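Local coordinates for major royal jelly protein 1 (Apis mellifera, PDB 5YYL), which is the most abundant protein of royal jelly, probably serves as a nutritional protein in larval food, and binds the sterol 24-methylenecholesterol, at residues N229-D234 against I293-V298; S254-S259 against N263-S268; F40-G45 against K62-S67. All coordinates share one frame; numbering follows the deposited sequence.

Contact 1: residues N229-D234 against I293-V298; sequences NTFDYD and IHYEGV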
# COMPACT_ATOMS: atom_id res chain seq x y z
N ASN A 229 43.72 -16.58 39.48
CA ASN A 229 42.94 -17.20 40.56
C ASN A 229 41.44 -16.94 40.37
O ASN A 229 40.61 -17.72 40.84
CB ASN A 229 43.43 -16.72 41.95
CG ASN A 229 43.10 -15.25 42.23
OD1 ASN A 229 43.48 -14.35 41.48
ND2 ASN A 229 42.39 -15.01 43.34
N THR A 230 41.11 -15.85 39.66
CA THR A 230 39.75 -15.55 39.22
C THR A 230 39.22 -16.56 38.20
O THR A 230 38.01 -16.74 38.11
CB THR A 230 39.64 -14.12 38.65
OG1 THR A 230 40.43 -13.98 37.47
CG2 THR A 230 40.08 -13.08 39.71
N PHE A 231 40.11 -17.19 37.44
CA PHE A 231 39.76 -18.31 36.52
C PHE A 231 39.61 -19.68 37.21
O PHE A 231 39.17 -20.64 36.55
CB PHE A 231 40.79 -18.47 35.39
CG PHE A 231 41.02 -17.24 34.57
CD1 PHE A 231 40.26 -16.08 34.69
CD2 PHE A 231 42.02 -17.27 33.62
CE1 PHE A 231 40.53 -14.97 33.91
CE2 PHE A 231 42.30 -16.17 32.84
CZ PHE A 231 41.56 -15.01 32.98
N ASP A 232 40.00 -19.79 38.47
CA ASP A 232 40.03 -21.09 39.16
C ASP A 232 38.69 -21.40 39.81
O ASP A 232 37.96 -20.48 40.20
CB ASP A 232 41.13 -21.13 40.23
CG ASP A 232 42.54 -21.06 39.65
OD1 ASP A 232 43.46 -20.67 40.43
OD2 ASP A 232 42.74 -21.42 38.46
N TYR A 233 38.40 -22.69 39.94
CA TYR A 233 37.16 -23.15 40.56
C TYR A 233 37.26 -23.01 42.08
O TYR A 233 38.35 -23.14 42.63
CB TYR A 233 36.81 -24.59 40.15
CG TYR A 233 37.34 -25.71 41.03
CD1 TYR A 233 36.57 -26.22 42.07
CD2 TYR A 233 38.59 -26.29 40.80
CE1 TYR A 233 37.02 -27.25 42.88
CE2 TYR A 233 39.06 -27.33 41.60
CZ TYR A 233 38.27 -27.81 42.64
OH TYR A 233 38.68 -28.83 43.45
N ASP A 234 36.14 -22.73 42.73
CA ASP A 234 36.08 -22.64 44.18
C ASP A 234 35.39 -23.90 44.70
O ASP A 234 34.25 -24.16 44.34
CB ASP A 234 35.31 -21.39 44.58
CG ASP A 234 35.44 -21.06 46.04
OD1 ASP A 234 35.80 -21.95 46.85
OD2 ASP A 234 35.17 -19.89 46.40
N ILE A 293 48.37 -8.63 33.74
CA ILE A 293 46.97 -8.33 33.38
C ILE A 293 46.15 -8.08 34.65
O ILE A 293 46.33 -8.76 35.68
CB ILE A 293 46.32 -9.50 32.61
CG1 ILE A 293 47.03 -9.74 31.27
CG2 ILE A 293 44.83 -9.27 32.40
CD1 ILE A 293 46.77 -8.70 30.20
N HIS A 294 45.23 -7.12 34.55
CA HIS A 294 44.43 -6.63 35.66
C HIS A 294 42.98 -7.12 35.59
O HIS A 294 42.25 -6.79 34.66
CB HIS A 294 44.46 -5.10 35.63
CG HIS A 294 43.88 -4.45 36.84
ND1 HIS A 294 42.71 -3.72 36.81
CD2 HIS A 294 44.31 -4.42 38.13
CE1 HIS A 294 42.43 -3.28 38.02
NE2 HIS A 294 43.39 -3.69 38.84
N TYR A 295 42.56 -7.90 36.59
CA TYR A 295 41.19 -8.42 36.67
C TYR A 295 40.39 -7.69 37.74
O TYR A 295 40.89 -7.43 38.84
CB TYR A 295 41.22 -9.93 36.92
CG TYR A 295 42.09 -10.71 35.91
CD1 TYR A 295 41.61 -11.05 34.64
CD2 TYR A 295 43.39 -11.07 36.24
CE1 TYR A 295 42.40 -11.74 33.73
CE2 TYR A 295 44.19 -11.76 35.33
CZ TYR A 295 43.69 -12.10 34.08
OH TYR A 295 44.52 -12.79 33.21
N GLU A 296 39.13 -7.39 37.44
CA GLU A 296 38.27 -6.58 38.31
C GLU A 296 37.07 -7.42 38.77
O GLU A 296 37.04 -8.62 38.51
CB GLU A 296 37.84 -5.31 37.57
CG GLU A 296 39.01 -4.40 37.20
CD GLU A 296 38.62 -3.20 36.33
OE1 GLU A 296 37.89 -2.30 36.83
OE2 GLU A 296 39.06 -3.14 35.15
N GLY A 297 36.15 -6.81 39.50
CA GLY A 297 34.88 -7.46 39.89
C GLY A 297 34.82 -7.90 41.34
O GLY A 297 35.84 -8.17 41.96
N VAL A 298 33.61 -7.99 41.88
CA VAL A 298 33.39 -8.41 43.26
C VAL A 298 33.45 -9.94 43.35
O VAL A 298 33.12 -10.63 42.39
CB VAL A 298 32.01 -7.94 43.76
CG1 VAL A 298 31.85 -8.25 45.24
CG2 VAL A 298 31.80 -6.44 43.50
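F231 and Y295 make the main apolar touch here, with F231 CZ lying 3.5 Å from Y295 CE1. The ring centroids are 5.1 Å apart and the planes are inclined at 75°, so the rings meet obliquely. F231 CZ also reaches toward the phenol end, 3.7 Å from Y295 OH. T230 approaches from another quarter: its hydroxyl lies over one face of the Y295 ring, nearer the rim than the centre, with OG1 4.0 Å from Y295 CG. I293 CG2 sits on the opposite face, also toward the rim, so the two faces meet a polar and an apolar group. The T230 rotamer accounts for this placement, since a chi1 of 64° sets OG1 between the backbone N and the carbonyl carbon, on the side of the tyrosine. The same hydroxyl is hydrogen-bonded to S228 OG and Y267 OH, which pins its position above the ring. F231 and Y295 both rest on L226 of strand 225-226, at the edge of one four-stranded sheet, while T230 and Y295 pack on strand 275-279 beside strand 295-298, an outermost strand of the next sheet.

Contact 2: residues S254-S259 against N263-S268; sequences SGMALS and NNLYYS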
# COMPACT_ATOMS: atom_id res chain seq x y z
N SER A 254 33.90 -20.00 32.83
CA SER A 254 32.96 -20.05 31.70
C SER A 254 31.96 -18.87 31.83
O SER A 254 32.22 -17.92 32.57
CB SER A 254 32.24 -21.40 31.66
OG SER A 254 31.91 -21.71 30.32
N GLY A 255 30.84 -18.93 31.12
CA GLY A 255 29.85 -17.88 31.19
C GLY A 255 30.42 -16.51 30.86
O GLY A 255 30.21 -15.56 31.60
N MET A 256 31.12 -16.41 29.74
CA MET A 256 31.68 -15.13 29.32
C MET A 256 30.64 -14.26 28.61
O MET A 256 29.67 -14.76 28.06
CB MET A 256 32.89 -15.35 28.43
CG MET A 256 34.04 -16.06 29.14
SD MET A 256 35.62 -15.71 28.33
CE MET A 256 35.29 -16.30 26.67
N ALA A 257 30.89 -12.95 28.62
CA ALA A 257 30.04 -11.97 27.95
C ALA A 257 30.75 -10.63 27.82
O ALA A 257 31.06 -9.99 28.82
CB ALA A 257 28.76 -11.76 28.72
N LEU A 258 30.97 -10.21 26.58
CA LEU A 258 31.62 -8.95 26.27
C LEU A 258 30.61 -7.82 26.24
O LEU A 258 29.60 -7.92 25.55
CB LEU A 258 32.29 -9.07 24.90
CG LEU A 258 33.20 -7.95 24.43
CD1 LEU A 258 34.37 -7.79 25.38
CD2 LEU A 258 33.68 -8.30 23.04
N SER A 259 30.86 -6.75 26.99
CA SER A 259 30.04 -5.54 26.92
C SER A 259 30.38 -4.75 25.67
O SER A 259 31.53 -4.33 25.52
CB SER A 259 30.25 -4.65 28.14
OG SER A 259 29.66 -3.37 27.94
N ASN A 263 33.61 -2.63 26.88
CA ASN A 263 34.69 -3.57 26.52
C ASN A 263 35.16 -4.48 27.67
O ASN A 263 36.22 -5.11 27.57
CB ASN A 263 35.88 -2.84 25.87
CG ASN A 263 35.48 -2.03 24.66
OD1 ASN A 263 35.60 -2.51 23.54
ND2 ASN A 263 34.97 -0.82 24.86
N ASN A 264 34.39 -4.57 28.75
CA ASN A 264 34.67 -5.54 29.81
C ASN A 264 34.18 -6.91 29.38
O ASN A 264 33.04 -7.05 28.97
CB ASN A 264 33.98 -5.15 31.09
CG ASN A 264 34.47 -3.84 31.63
OD1 ASN A 264 35.66 -3.52 31.56
ND2 ASN A 264 33.55 -3.08 32.20
N LEU A 265 35.07 -7.90 29.44
CA LEU A 265 34.69 -9.30 29.27
C LEU A 265 34.35 -9.86 30.65
O LEU A 265 35.24 -10.22 31.43
CB LEU A 265 35.84 -10.09 28.64
CG LEU A 265 35.67 -11.59 28.50
CD1 LEU A 265 34.52 -11.88 27.55
CD2 LEU A 265 36.97 -12.19 28.01
N TYR A 266 33.05 -9.90 30.96
CA TYR A 266 32.56 -10.46 32.23
C TYR A 266 32.64 -11.97 32.18
O TYR A 266 32.49 -12.56 31.12
CB TYR A 266 31.13 -10.02 32.51
CG TYR A 266 31.00 -8.54 32.70
CD1 TYR A 266 31.18 -7.95 33.95
CD2 TYR A 266 30.68 -7.72 31.64
CE1 TYR A 266 31.08 -6.58 34.13
CE2 TYR A 266 30.55 -6.36 31.79
CZ TYR A 266 30.75 -5.79 33.03
OH TYR A 266 30.64 -4.43 33.17
N TYR A 267 32.88 -12.59 33.33
CA TYR A 267 33.00 -14.04 33.46
C TYR A 267 32.90 -14.45 34.92
O TYR A 267 32.81 -13.59 35.79
CB TYR A 267 34.33 -14.53 32.89
CG TYR A 267 35.54 -14.06 33.67
CD1 TYR A 267 36.12 -14.85 34.65
CD2 TYR A 267 36.10 -12.80 33.43
CE1 TYR A 267 37.23 -14.41 35.36
CE2 TYR A 267 37.21 -12.34 34.13
CZ TYR A 267 37.77 -13.15 35.09
OH TYR A 267 38.87 -12.70 35.78
N SER A 268 32.91 -15.75 35.17
CA SER A 268 33.07 -16.28 36.52
C SER A 268 33.37 -17.76 36.47
O SER A 268 32.98 -18.42 35.52
CB SER A 268 31.81 -16.05 37.34
OG SER A 268 30.68 -16.63 36.71
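M256 and L265 form the apolar centre, with M256 SD 3.8 Å from L265 CD2 and the two side chains inclined to each other. The other methyl of the leucine, L265 CD1, comes 3.9 Å from M256 CB, so both branches of its fork are used against the methionine, whose chain bends at its last torsion (chi3 -58°). L258 CD1 flanks this pair at 4.3 Å from L265 CB, and both M256 and L265 also touch Y204 of strand 201-207. Outward from this patch the backbones take over. A257 and Y266 form a hydrogen-bonded antiparallel pair, A257 N to Y266 O at 3.0 Å and Y266 N to A257 O at 2.9 Å. The Y266 ring presents its edge to A257 O. Toward S254 and S268 the register slips by one residue, a beta bulge in which G255 has positive phi; beyond it S254 N still donates to S268 O at 3.3 Å. At the turn end S259 N donates to N264 O and N263 N to S259 O, both at 3.0 Å. At the polar edge, outside partners hold the hydroxyls: E332 binds both S259 OG and Y266 OH, and K309 binds S268 OG. With strand axes at 166°, this is a bulged beta hairpin forming the first two strands of a four-stranded antiparallel sheet, consistent with one blade of a beta-propeller.

Contact 3: residues F40-G45 against K62-S67; sequences FDYDFG and KNNYPS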
# COMPACT_ATOMS: atom_id res chain seq x y z
N PHE A 40 15.43 -33.79 20.70
CA PHE A 40 15.86 -33.34 19.40
C PHE A 40 15.79 -34.46 18.39
O PHE A 40 15.94 -35.63 18.74
CB PHE A 40 17.26 -32.73 19.46
CG PHE A 40 17.27 -31.38 20.11
CD1 PHE A 40 17.09 -30.23 19.34
CD2 PHE A 40 17.40 -31.26 21.49
CE1 PHE A 40 17.09 -28.99 19.94
CE2 PHE A 40 17.39 -30.02 22.09
CZ PHE A 40 17.23 -28.88 21.31
N ASP A 41 15.54 -34.07 17.15
CA ASP A 41 15.45 -34.96 16.01
C ASP A 41 15.89 -34.13 14.81
O ASP A 41 15.90 -32.90 14.89
CB ASP A 41 14.01 -35.45 15.85
CG ASP A 41 13.88 -36.62 14.88
OD1 ASP A 41 14.88 -36.99 14.22
OD2 ASP A 41 12.76 -37.17 14.79
N TYR A 42 16.25 -34.79 13.72
CA TYR A 42 16.83 -34.12 12.56
C TYR A 42 16.06 -34.38 11.26
O TYR A 42 15.28 -35.32 11.15
CB TYR A 42 18.30 -34.53 12.41
CG TYR A 42 19.15 -34.24 13.64
CD1 TYR A 42 20.13 -33.24 13.61
CD2 TYR A 42 18.99 -34.96 14.82
CE1 TYR A 42 20.91 -32.98 14.73
CE2 TYR A 42 19.75 -34.69 15.94
CZ TYR A 42 20.71 -33.71 15.89
OH TYR A 42 21.45 -33.47 17.01
N ASP A 43 16.28 -33.51 10.27
CA ASP A 43 15.82 -33.69 8.89
C ASP A 43 16.90 -34.46 8.13
O ASP A 43 17.79 -33.90 7.45
CB ASP A 43 15.52 -32.33 8.24
CG ASP A 43 14.91 -32.44 6.82
OD1 ASP A 43 15.62 -32.88 5.89
OD2 ASP A 43 13.74 -32.03 6.61
N PHE A 44 16.79 -35.78 8.23
CA PHE A 44 17.63 -36.70 7.47
C PHE A 44 17.25 -36.74 5.98
O PHE A 44 18.10 -37.05 5.14
CB PHE A 44 17.55 -38.09 8.06
CG PHE A 44 18.13 -38.22 9.44
CD1 PHE A 44 17.30 -38.29 10.57
CD2 PHE A 44 19.51 -38.31 9.62
CE1 PHE A 44 17.85 -38.43 11.84
CE2 PHE A 44 20.05 -38.43 10.90
CZ PHE A 44 19.23 -38.50 12.00
N GLY A 45 16.00 -36.40 5.66
CA GLY A 45 15.45 -36.48 4.29
C GLY A 45 14.02 -37.02 4.35
O GLY A 45 13.04 -36.27 4.28
N LYS A 62 18.11 -39.96 22.94
CA LYS A 62 18.40 -39.80 24.37
C LYS A 62 19.74 -39.12 24.68
O LYS A 62 19.98 -38.74 25.82
CB LYS A 62 18.33 -41.16 25.10
CG LYS A 62 16.92 -41.74 25.23
CD LYS A 62 16.88 -43.01 26.08
CE LYS A 62 16.83 -44.29 25.25
NZ LYS A 62 17.96 -44.41 24.28
N ASN A 63 20.61 -38.98 23.68
CA ASN A 63 21.94 -38.39 23.88
C ASN A 63 22.14 -37.03 23.19
O ASN A 63 23.28 -36.63 22.96
CB ASN A 63 23.03 -39.36 23.37
CG ASN A 63 22.90 -40.76 23.95
OD1 ASN A 63 22.29 -40.98 25.01
ND2 ASN A 63 23.49 -41.72 23.26
N ASN A 64 21.06 -36.33 22.88
CA ASN A 64 21.17 -35.04 22.20
C ASN A 64 20.89 -33.91 23.18
O ASN A 64 19.77 -33.79 23.69
CB ASN A 64 20.25 -34.98 20.99
CG ASN A 64 20.81 -35.76 19.82
OD1 ASN A 64 21.30 -35.19 18.84
ND2 ASN A 64 20.78 -37.08 19.93
N TYR A 65 21.93 -33.14 23.47
CA TYR A 65 21.89 -32.09 24.47
C TYR A 65 22.40 -30.80 23.83
O TYR A 65 23.48 -30.79 23.21
CB TYR A 65 22.76 -32.43 25.68
CG TYR A 65 22.54 -33.83 26.23
CD1 TYR A 65 21.36 -34.17 26.89
CD2 TYR A 65 23.53 -34.82 26.08
CE1 TYR A 65 21.16 -35.44 27.39
CE2 TYR A 65 23.34 -36.10 26.59
CZ TYR A 65 22.16 -36.41 27.23
OH TYR A 65 21.97 -37.69 27.73
N PRO A 66 21.62 -29.71 23.96
CA PRO A 66 22.02 -28.48 23.28
C PRO A 66 23.03 -27.69 24.10
O PRO A 66 22.92 -27.59 25.30
CB PRO A 66 20.69 -27.73 23.14
CG PRO A 66 19.88 -28.18 24.31
CD PRO A 66 20.37 -29.55 24.72
N SER A 67 24.02 -27.14 23.42
CA SER A 67 25.07 -26.36 24.04
C SER A 67 24.83 -24.86 23.87
O SER A 67 24.92 -24.11 24.84
CB SER A 67 26.42 -26.76 23.43
OG SER A 67 27.47 -26.03 24.02
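Y42 and N64 approach from opposite directions, the phenol OH donating a hydrogen bond to N64 OD1 at 2.5 Å. The amide oxygen lies at the edge of the tyrosine ring and in its plane, 3.3 Å from Y42 CE2, while the amide plane is turned 62° from the ring. Seen from the acceptor, the C=O...donor angle is 156° with the donor slightly tilted from the carbonyl plane. N64 chi1 of -76° puts CG anti to the carbonyl carbon and beside the backbone N, directing the amide toward the phenol. Its other end is fixed too, because N64 ND2 is hydrogen-bonded to G85 O, and two partners of opposite kind set which way round the amide sits. Beside this polar point lies close apolar packing. The F40 ring crosses P66 at about a right angle, F40 CE2 standing 3.8 Å from P66 CG and F40 CZ 4.1 Å from P66 CB, while F40 CB touches N64 CB at 4.0 Å.

P66 belongs to strand 65-72, an outermost strand of a four-stranded antiparallel sheet that fits a beta-propeller blade. The loop of F40 and Y42 reaches other strands of the same sheet, both residues packing on L104, F40 also on V78 and Y42 on M80.

The margins are looser. K62 is solvent-exposed and turns from the loop, forming a salt bridge with D60 instead, and D41 likewise points away from N64. At the far end G45 is exposed and poorly ordered.

How the contacts relate
Contacts 1 and 2 both reach the same four-stranded sheet, contact 1 through strand 295-298 alone, and the Y267 hydroxyl of the hairpin joins them, packing against F231 and Y295. Contact 2 is the core member, its centre about 11 Å from that of the chain, and relies on a backbone ladder over apolar packing. Contact 1 lies further out, about 20 Å from the chain centre, only partly buried and joined by side chains alone. Contact 3 occupies the other side of the chain, its centre about 36 Å from that of contact 1; although buried, it ties a loop to a different sheet through one phenol-amide bond and ring-proline packing.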